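PDB 4PW1: uncharacterized protein from Clostridium leptum, which is of unknown function but folds as a nine-stranded antiparallel beta sheet surrounded by alpha helices. Local coordinates for residues B[26-31]-B[233-238]; B[126-131]-B[220-225]; B[47-52]-B[98-103]. All blocks are in the same frame, centred on the assembly; numbering follows the deposited sequence. Where two conformers were deposited one is given.

Contact 1: B[26-31]-B[233-238]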
loop_
_atom_site.group_PDB
_atom_site.type_symbol
_atom_site.label_atom_id
_atom_site.label_comp_id
_atom_site.label_asym_id
_atom_site.label_seq_id
_atom_site.Cartn_x
_atom_site.Cartn_y
_atom_site.Cartn_z
ATOM N N LEU B 26 -2.065 -1.057 2.213
ATOM C CA LEU B 26 -1.951 -1.321 0.811
ATOM C C LEU B 26 -3.342 -1.290 0.200
ATOM O O LEU B 26 -4.165 -2.108 0.550
ATOM C CB LEU B 26 -1.300 -2.691 0.602
ATOM C CG LEU B 26 -1.063 -3.158 -0.834
ATOM C CD1 LEU B 26 -0.122 -2.206 -1.555
ATOM C CD2 LEU B 26 -0.457 -4.555 -0.821
ATOM N N ASN B 27 -3.600 -0.338 -0.688
ATOM C CA ASN B 27 -4.849 -0.283 -1.402
ATOM C C ASN B 27 -4.624 -0.718 -2.841
ATOM O O ASN B 27 -3.799 -0.135 -3.539
ATOM C CB ASN B 27 -5.390 1.138 -1.474
ATOM C CG ASN B 27 -5.808 1.680 -0.128
ATOM O OD1 ASN B 27 -6.342 0.976 0.704
ATOM N ND2 ASN B 27 -5.522 2.934 0.100
ATOM N N LEU B 28 -5.376 -1.697 -3.283
ATOM C CA LEU B 28 -5.340 -2.099 -4.697
ATOM C C LEU B 28 -6.318 -1.288 -5.529
ATOM O O LEU B 28 -7.368 -0.859 -5.022
ATOM C CB LEU B 28 -5.665 -3.583 -4.801
ATOM C CG LEU B 28 -4.758 -4.502 -3.986
ATOM C CD1 LEU B 28 -5.168 -5.950 -4.236
ATOM C CD2 LEU B 28 -3.298 -4.270 -4.325
ATOM N N TYR B 29 -5.943 -1.030 -6.764
ATOM C CA TYR B 29 -6.771 -0.296 -7.704
ATOM C C TYR B 29 -8.157 -0.966 -7.730
ATOM O O TYR B 29 -8.250 -2.197 -7.741
ATOM C CB TYR B 29 -6.112 -0.238 -9.091
ATOM C CG TYR B 29 -7.027 0.397 -10.135
ATOM C CD1 TYR B 29 -7.053 1.794 -10.325
ATOM C CD2 TYR B 29 -7.903 -0.404 -10.881
ATOM C CE1 TYR B 29 -7.892 2.377 -11.253
ATOM C CE2 TYR B 29 -8.750 0.169 -11.815
ATOM C CZ TYR B 29 -8.745 1.537 -11.997
ATOM O OH TYR B 29 -9.632 2.069 -12.864
ATOM N N PRO B 30 -9.235 -0.170 -7.674
ATOM C CA PRO B 30 -9.331 1.277 -7.668
ATOM C C PRO B 30 -9.653 1.868 -6.281
ATOM O O PRO B 30 -10.101 3.011 -6.195
ATOM C CB PRO B 30 -10.518 1.530 -8.616
ATOM C CG PRO B 30 -11.458 0.418 -8.267
ATOM C CD PRO B 30 -10.560 -0.772 -7.908
ATOM N N TRP B 31 -9.385 1.119 -5.223
ATOM C CA TRP B 31 -9.671 1.585 -3.869
ATOM C C TRP B 31 -8.840 2.798 -3.496
ATOM O O TRP B 31 -9.238 3.542 -2.618
ATOM C CB TRP B 31 -9.568 0.452 -2.840
ATOM C CG TRP B 31 -10.603 -0.596 -3.144
ATOM C CD1 TRP B 31 -10.435 -1.726 -3.868
ATOM C CD2 TRP B 31 -11.983 -0.532 -2.822
ATOM N NE1 TRP B 31 -11.618 -2.410 -3.955
ATOM C CE2 TRP B 31 -12.586 -1.689 -3.327
ATOM C CE3 TRP B 31 -12.775 0.396 -2.145
ATOM C CZ2 TRP B 31 -13.943 -1.930 -3.207
ATOM C CZ3 TRP B 31 -14.117 0.128 -1.979
ATOM C CH2 TRP B 31 -14.680 -1.019 -2.508
ATOM N N SER B 233 -1.343 -3.511 -14.823
ATOM C CA SER B 233 -0.888 -4.385 -13.776
ATOM C C SER B 233 -2.049 -5.065 -13.080
ATOM O O SER B 233 -3.202 -4.609 -13.122
ATOM C CB SER B 233 0.014 -3.599 -12.788
ATOM O OG SER B 233 -0.753 -2.716 -12.020
HETATM N N MSE B 234 -1.733 -6.164 -12.421
HETATM C CA MSE B 234 -2.741 -6.899 -11.711
HETATM C C MSE B 234 -2.189 -7.521 -10.480
HETATM O O MSE B 234 -0.986 -7.769 -10.374
HETATM C CB MSE B 234 -3.332 -7.893 -12.701
HETATM C CG MSE B 234 -3.960 -9.061 -11.995
HETATM SE SE MSE B 234 -4.818 -10.266 -13.317
HETATM C CE MSE B 234 -3.176 -10.906 -13.774
ATOM N N VAL B 235 -3.077 -7.745 -9.516
ATOM C CA VAL B 235 -2.787 -8.530 -8.348
ATOM C C VAL B 235 -3.835 -9.601 -8.215
ATOM O O VAL B 235 -5.029 -9.337 -8.351
ATOM C CB VAL B 235 -2.798 -7.650 -7.085
ATOM C CG1 VAL B 235 -2.547 -8.492 -5.868
ATOM C CG2 VAL B 235 -1.779 -6.563 -7.202
ATOM N N LEU B 236 -3.371 -10.836 -8.068
ATOM C CA LEU B 236 -4.229 -11.947 -7.708
ATOM C C LEU B 236 -4.074 -12.189 -6.216
ATOM O O LEU B 236 -2.976 -12.283 -5.733
ATOM C CB LEU B 236 -3.834 -13.190 -8.495
ATOM C CG LEU B 236 -4.136 -13.119 -9.979
ATOM C CD1 LEU B 236 -3.541 -14.323 -10.706
ATOM C CD2 LEU B 236 -5.644 -13.087 -10.192
ATOM N N ILE B 237 -5.190 -12.283 -5.499
ATOM C CA ILE B 237 -5.197 -12.411 -4.057
ATOM C C ILE B 237 -5.400 -13.856 -3.671
ATOM O O ILE B 237 -6.495 -14.420 -3.879
ATOM C CB ILE B 237 -6.345 -11.572 -3.435
ATOM C CG1 ILE B 237 -6.214 -10.120 -3.876
ATOM C CG2 ILE B 237 -6.368 -11.706 -1.921
ATOM C CD1 ILE B 237 -7.420 -9.295 -3.500
ATOM N N TYR B 238 -4.333 -14.462 -3.164
ATOM C CA TYR B 238 -4.310 -15.880 -2.845
ATOM C C TYR B 238 -4.477 -16.112 -1.357
ATOM O O TYR B 238 -3.765 -15.491 -0.550
ATOM C CB TYR B 238 -3.007 -16.489 -3.324
ATOM C CG TYR B 238 -2.907 -17.995 -3.202
ATOM C CD1 TYR B 238 -3.528 -18.832 -4.137
ATOM C CD2 TYR B 238 -2.127 -18.591 -2.212
ATOM C CE1 TYR B 238 -3.389 -20.197 -4.074
ATOM C CE2 TYR B 238 -1.992 -19.972 -2.144
ATOM C CZ TYR B 238 -2.635 -20.765 -3.076
ATOM O OH TYR B 238 -2.498 -22.129 -3.041
#
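L28 meets V235 and I237 mainly through methyl groups, and all three residues are buried. The L28 side chain crosses that of V235 at about a right angle. One branch reaches each methyl of the valine: L28 CD1 lies 4.0 Å from V235 CG1, and L28 CD2 lies 4.0 Å from V235 CG2. L28 CD1 also touches the tip of the isoleucine, with 4.1 Å to I237 CD1. L28 CG stands anti to the carbonyl carbon (chi1 -57°), which carries both methyls across the gap between the backbones.

No hydrogen bond joins the two segments. Strand 233-239 is an inner strand of the antiparallel sheet, and its side chains alternate: V235 and I237 face L28, while M234 and L236 pack against helix 198-210. Strand 24-28 therefore lies on the sheet face opposite that helix, and its N27 and L28 pair in an antiparallel ladder with a strand of the second subunit.

Past L28 the chain turns sharply. W31 N donates a hydrogen bond to L28 O at 2.8 Å, and a cis peptide precedes P30. P30 CB sits 3.6 Å above the plane of the Y29 ring, over its centre. Y29 OH is hydrogen-bonded to D103 OD2, and S233 OG to S22 OG of the second subunit.

Contact 2: B[126-131]-B[220-225]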
loop_
_atom_site.group_PDB
_atom_site.type_symbol
_atom_site.label_atom_id
_atom_site.label_comp_id
_atom_site.label_asym_id
_atom_site.label_seq_id
_atom_site.Cartn_x
_atom_site.Cartn_y
_atom_site.Cartn_z
ATOM N N ASP B 126 5.019 -20.015 3.501
ATOM C CA ASP B 126 6.101 -20.428 2.623
ATOM C C ASP B 126 5.671 -21.599 1.723
ATOM O O ASP B 126 5.969 -21.579 0.539
ATOM C CB ASP B 126 7.378 -20.774 3.401
ATOM C CG ASP B 126 8.092 -19.534 3.938
ATOM O OD1 ASP B 126 7.796 -18.383 3.502
ATOM O OD2 ASP B 126 8.964 -19.710 4.817
ATOM N N GLN B 127 5.013 -22.603 2.290
ATOM C CA GLN B 127 4.464 -23.716 1.512
ATOM C C GLN B 127 3.485 -23.219 0.467
ATOM O O GLN B 127 3.490 -23.685 -0.648
ATOM C CB GLN B 127 3.732 -24.715 2.412
ATOM C CG GLN B 127 4.617 -25.468 3.381
ATOM C CD GLN B 127 3.826 -26.017 4.553
ATOM O OE1 GLN B 127 2.641 -26.329 4.431
ATOM N NE2 GLN B 127 4.477 -26.124 5.694
ATOM N N ALA B 128 2.620 -22.281 0.848
ATOM C CA ALA B 128 1.632 -21.724 -0.104
ATOM C C ALA B 128 2.347 -21.042 -1.262
ATOM O O ALA B 128 1.978 -21.210 -2.424
ATOM C CB ALA B 128 0.712 -20.730 0.571
ATOM N N LEU B 129 3.392 -20.295 -0.949
ATOM C CA LEU B 129 4.156 -19.654 -1.999
ATOM C C LEU B 129 4.817 -20.700 -2.922
ATOM O O LEU B 129 4.809 -20.553 -4.164
ATOM C CB LEU B 129 5.184 -18.715 -1.426
ATOM C CG LEU B 129 5.989 -17.938 -2.462
ATOM C CD1 LEU B 129 5.096 -17.008 -3.249
ATOM C CD2 LEU B 129 7.110 -17.155 -1.795
ATOM N N GLY B 130 5.367 -21.763 -2.340
ATOM C CA GLY B 130 5.868 -22.888 -3.135
ATOM C C GLY B 130 4.807 -23.499 -4.063
ATOM O O GLY B 130 5.063 -23.744 -5.229
ATOM N N LYS B 131 3.616 -23.758 -3.556
ATOM C CA LYS B 131 2.552 -24.329 -4.382
ATOM C C LYS B 131 2.222 -23.359 -5.540
ATOM O O LYS B 131 2.074 -23.769 -6.713
ATOM C CB LYS B 131 1.324 -24.672 -3.511
ATOM C CG LYS B 131 0.124 -25.314 -4.232
ATOM C CD LYS B 131 0.435 -26.669 -4.897
ATOM C CE LYS B 131 -0.834 -27.401 -5.351
ATOM N NZ LYS B 131 -1.835 -26.484 -6.004
ATOM N N ASN B 220 -2.985 -11.757 5.841
ATOM C CA ASN B 220 -3.184 -13.203 5.799
ATOM C C ASN B 220 -3.355 -13.766 4.369
ATOM O O ASN B 220 -3.704 -14.915 4.210
ATOM C CB ASN B 220 -4.376 -13.651 6.691
ATOM C CG ASN B 220 -4.268 -15.119 7.133
ATOM O OD1 ASN B 220 -3.198 -15.576 7.512
ATOM N ND2 ASN B 220 -5.365 -15.864 7.050
ATOM N N HIS B 221 -3.031 -12.966 3.360
ATOM C CA HIS B 221 -3.029 -13.408 1.980
ATOM C C HIS B 221 -1.714 -13.217 1.335
ATOM O O HIS B 221 -0.867 -12.427 1.795
ATOM C CB HIS B 221 -4.091 -12.635 1.201
ATOM C CG HIS B 221 -5.461 -12.953 1.646
ATOM N ND1 HIS B 221 -6.100 -12.244 2.635
ATOM C CD2 HIS B 221 -6.296 -13.957 1.302
ATOM C CE1 HIS B 221 -7.285 -12.777 2.853
ATOM N NE2 HIS B 221 -7.425 -13.818 2.058
ATOM N N ILE B 222 -1.509 -13.952 0.249
ATOM C CA ILE B 222 -0.414 -13.660 -0.660
ATOM C C ILE B 222 -0.957 -12.877 -1.844
ATOM O O ILE B 222 -1.965 -13.286 -2.491
ATOM C CB ILE B 222 0.293 -14.921 -1.127
ATOM C CG1 ILE B 222 0.898 -15.628 0.079
ATOM C CG2 ILE B 222 1.379 -14.617 -2.191
ATOM C CD1 ILE B 222 1.497 -16.987 -0.262
ATOM N N TYR B 223 -0.287 -11.766 -2.139
ATOM C CA TYR B 223 -0.607 -10.937 -3.324
ATOM C C TYR B 223 0.368 -11.294 -4.433
ATOM O O TYR B 223 1.557 -11.048 -4.333
ATOM C CB TYR B 223 -0.515 -9.447 -2.989
ATOM C CG TYR B 223 -1.691 -8.902 -2.208
ATOM C CD1 TYR B 223 -2.458 -9.693 -1.407
ATOM C CD2 TYR B 223 -1.983 -7.548 -2.219
ATOM C CE1 TYR B 223 -3.526 -9.184 -0.684
ATOM C CE2 TYR B 223 -3.040 -7.036 -1.497
ATOM C CZ TYR B 223 -3.821 -7.874 -0.757
ATOM O OH TYR B 223 -4.830 -7.370 -0.017
ATOM N N ALA B 224 -0.145 -11.926 -5.475
ATOM C CA ALA B 224 0.646 -12.324 -6.622
ATOM C C ALA B 224 0.541 -11.230 -7.656
ATOM O O ALA B 224 -0.553 -10.903 -8.107
ATOM C CB ALA B 224 0.100 -13.609 -7.184
HETATM N N MSE B 225 1.669 -10.674 -8.046
HETATM C CA MSE B 225 1.676 -9.424 -8.776
HETATM C C MSE B 225 2.253 -9.636 -10.137
HETATM O O MSE B 225 3.288 -10.319 -10.330
HETATM C CB MSE B 225 2.499 -8.373 -8.004
HETATM C CG MSE B 225 1.818 -8.072 -6.666
HETATM SE SE MSE B 225 3.208 -7.411 -5.390
HETATM C CE MSE B 225 4.376 -6.481 -6.603
#
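I222 points end-on at helix 122-141, and its CD1 methyl fits against A128 and L129. The isoleucine leaves the strand toward the helix. Its CG1 branch stands anti to the carbonyl carbon (chi1 -62°), and CD1 continues in extended form (chi2 174°). The side chain thus meets the helix with its tip. I222 CD1 lies 3.9 Å from A128 CB, which points toward the strand. The same methyl is 3.9 Å from L129 N, so it also rests on the helix backbone. This is a van der Waals contact and not a hydrogen bond. L129 is turned differently from A128: its CB projects past the strand and not straight at it. I222 CD1 meets it at the root, 4.2 Å from L129 CB.

The side-chain contacts are all apolar, and no hydrogen bond joins the segments. The nearest CA atoms across the contact are those of L129 and I222, 7.7 Å apart. I222 also touches M125 and L132. Together with A128 and L129 they form one stripe of the helix, at spacings of three and four residues.

Y223, the next residue along the strand, lies on the other face of the sheet and packs on V235. Strand 221-227 runs between strands 214-218 and 233-239. Helix 122-141 lies against all three, with L129 on S215, A128 and its neighbours on I222, and A128 on Y238.

Contact 3: B[47-52]-B[98-103]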
loop_
_atom_site.group_PDB
_atom_site.type_symbol
_atom_site.label_atom_id
_atom_site.label_comp_id
_atom_site.label_asym_id
_atom_site.label_seq_id
_atom_site.Cartn_x
_atom_site.Cartn_y
_atom_site.Cartn_z
ATOM N N VAL B 47 -26.121 -5.096 -10.555
ATOM C CA VAL B 47 -26.516 -5.976 -9.476
ATOM C C VAL B 47 -26.534 -7.449 -9.903
ATOM O O VAL B 47 -25.990 -8.288 -9.226
ATOM C CB VAL B 47 -27.827 -5.531 -8.843
ATOM C CG1 VAL B 47 -28.279 -6.539 -7.780
ATOM C CG2 VAL B 47 -27.654 -4.148 -8.218
ATOM N N SER B 48 -27.125 -7.743 -11.063
ATOM C CA SER B 48 -27.167 -9.084 -11.567
ATOM C C SER B 48 -25.770 -9.635 -11.767
ATOM O O SER B 48 -25.468 -10.760 -11.357
ATOM C CB SER B 48 -27.939 -9.077 -12.908
ATOM O OG SER B 48 -27.838 -10.350 -13.426
ATOM N N PHE B 49 -24.898 -8.847 -12.395
ATOM C CA PHE B 49 -23.549 -9.267 -12.582
ATOM C C PHE B 49 -22.827 -9.549 -11.234
ATOM O O PHE B 49 -22.073 -10.532 -11.101
ATOM C CB PHE B 49 -22.777 -8.218 -13.390
ATOM C CG PHE B 49 -21.314 -8.545 -13.533
ATOM C CD1 PHE B 49 -20.877 -9.403 -14.509
ATOM C CD2 PHE B 49 -20.383 -7.989 -12.669
ATOM C CE1 PHE B 49 -19.532 -9.732 -14.627
ATOM C CE2 PHE B 49 -19.034 -8.318 -12.779
ATOM C CZ PHE B 49 -18.600 -9.198 -13.754
ATOM N N ALA B 50 -23.028 -8.687 -10.251
ATOM C CA ALA B 50 -22.393 -8.870 -8.942
ATOM C C ALA B 50 -22.907 -10.152 -8.207
ATOM O O ALA B 50 -22.123 -10.884 -7.601
ATOM C CB ALA B 50 -22.629 -7.646 -8.080
ATOM N N ALA B 51 -24.215 -10.369 -8.207
ATOM C CA ALA B 51 -24.794 -11.614 -7.666
ATOM C C ALA B 51 -24.165 -12.870 -8.270
ATOM O O ALA B 51 -23.775 -13.807 -7.548
ATOM C CB ALA B 51 -26.291 -11.659 -7.885
ATOM N N ASN B 52 -24.042 -12.891 -9.594
ATOM C CA ASN B 52 -23.390 -14.005 -10.260
ATOM C C ASN B 52 -21.865 -14.079 -9.955
ATOM O O ASN B 52 -21.283 -15.154 -9.830
ATOM C CB ASN B 52 -23.656 -13.895 -11.736
ATOM C CG ASN B 52 -25.076 -14.316 -12.075
ATOM O OD1 ASN B 52 -25.386 -15.484 -12.041
ATOM N ND2 ASN B 52 -25.914 -13.379 -12.377
ATOM N N VAL B 98 -17.469 -9.225 0.949
ATOM C CA VAL B 98 -17.294 -9.097 -0.471
ATOM C C VAL B 98 -17.032 -7.634 -0.825
ATOM O O VAL B 98 -17.784 -6.742 -0.409
ATOM C CB VAL B 98 -18.533 -9.518 -1.229
ATOM C CG1 VAL B 98 -18.353 -9.332 -2.736
ATOM C CG2 VAL B 98 -18.877 -10.943 -0.904
ATOM N N ASN B 99 -15.999 -7.417 -1.624
ATOM C CA ASN B 99 -15.678 -6.116 -2.181
ATOM C C ASN B 99 -15.608 -6.231 -3.694
ATOM O O ASN B 99 -15.051 -7.204 -4.226
ATOM C CB ASN B 99 -14.351 -5.609 -1.630
ATOM C CG ASN B 99 -14.506 -5.072 -0.232
ATOM O OD1 ASN B 99 -14.889 -3.922 -0.046
ATOM N ND2 ASN B 99 -14.367 -5.942 0.747
HETATM N N MSE B 100 -16.162 -5.241 -4.392
HETATM C CA MSE B 100 -16.088 -5.207 -5.829
HETATM C C MSE B 100 -16.028 -3.827 -6.334
HETATM O O MSE B 100 -16.451 -2.899 -5.678
HETATM C CB MSE B 100 -17.348 -5.820 -6.516
HETATM C CG MSE B 100 -17.564 -7.223 -6.074
HETATM SE SE MSE B 100 -19.142 -8.057 -7.078
HETATM C CE MSE B 100 -18.656 -7.615 -8.716
ATOM N N ALA B 101 -15.499 -3.680 -7.537
ATOM C CA ALA B 101 -15.521 -2.383 -8.201
ATOM C C ALA B 101 -15.542 -2.559 -9.696
ATOM O O ALA B 101 -14.911 -3.476 -10.234
ATOM C CB ALA B 101 -14.333 -1.549 -7.819
ATOM N N LEU B 102 -16.204 -1.613 -10.343
ATOM C CA LEU B 102 -16.201 -1.492 -11.785
ATOM C C LEU B 102 -15.736 -0.115 -12.194
ATOM O O LEU B 102 -16.079 0.885 -11.551
ATOM C CB LEU B 102 -17.618 -1.726 -12.343
ATOM C CG LEU B 102 -18.086 -3.182 -12.218
ATOM C CD1 LEU B 102 -18.791 -3.401 -10.902
ATOM C CD2 LEU B 102 -19.020 -3.490 -13.371
ATOM N N ASP B 103 -14.967 -0.095 -13.279
ATOM C CA ASP B 103 -14.530 1.119 -13.936
ATOM C C ASP B 103 -14.990 1.054 -15.405
ATOM O O ASP B 103 -15.686 0.128 -15.785
ATOM C CB ASP B 103 -13.019 1.298 -13.733
ATOM C CG ASP B 103 -12.137 0.323 -14.545
ATOM O OD1 ASP B 103 -12.633 -0.463 -15.363
ATOM O OD2 ASP B 103 -10.891 0.356 -14.347
#
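M100, a selenomethionine, reaches from its strand to the helix backbone at A50 and to the ring of F49. Its CB points at the helix but is too far away to touch it. CG stands anti to the carbonyl carbon (chi1 -57°) and, like CB, does not yet touch segment 47-52. The chain then runs extended (chi2 -176°), and contact begins where SE arrives at A50. SE lies 3.7 Å from A50 CB and 3.8 Å from A50 CA. A bend at chi3 (50°) then swings the terminal methyl across the helix toward the F49 ring. That methyl, M100 CE, is 3.9 Å from A50 CA. It also comes within 4.1 Å of F49 CE2, approaching the ring at a slant.

The motif is an alpha helix laid on one face of an antiparallel sheet. M100 and L102 point at helix 44-58, whereas A101 turns to the other face and packs on P30. L107, on the adjoining strand 106-114, touches both M100 and F49. The other neighbours of F49 include L184 and M188 of helix 173-190, and Y196, whose ring meets it edge-to-face.

Within the helix, N52 folds back on the preceding turn. N52 ND2 donates to S48 O at 2.8 Å from above the carbonyl plane. N52 N reaches the same oxygen at 3.1 Å from the opposite face of that plane. N52 OD1 accepts a hydrogen bond from R55.

How the contacts relate
All three contacts bear on the same antiparallel sheet. Contact 1 lies between the other two: its centre is 14 Å from that of contact 2 and 16 Å from that of contact 3. Contacts 2 and 3 are 25 Å apart, centre to centre, on opposite sides of the chain's centre. Contacts 1 and 2 join through the neighbouring strands 221-227 and 233-239. Along the chain contact 1 spans the others, and contact 3 closes before contact 2 opens. Segment 26-31 thus bridges the two halves of the sheet: L28 of its strand packs on strand 233-239, and the turn after it packs on strand 95-103. Helices 44-58 and 122-141 pack on separate halves.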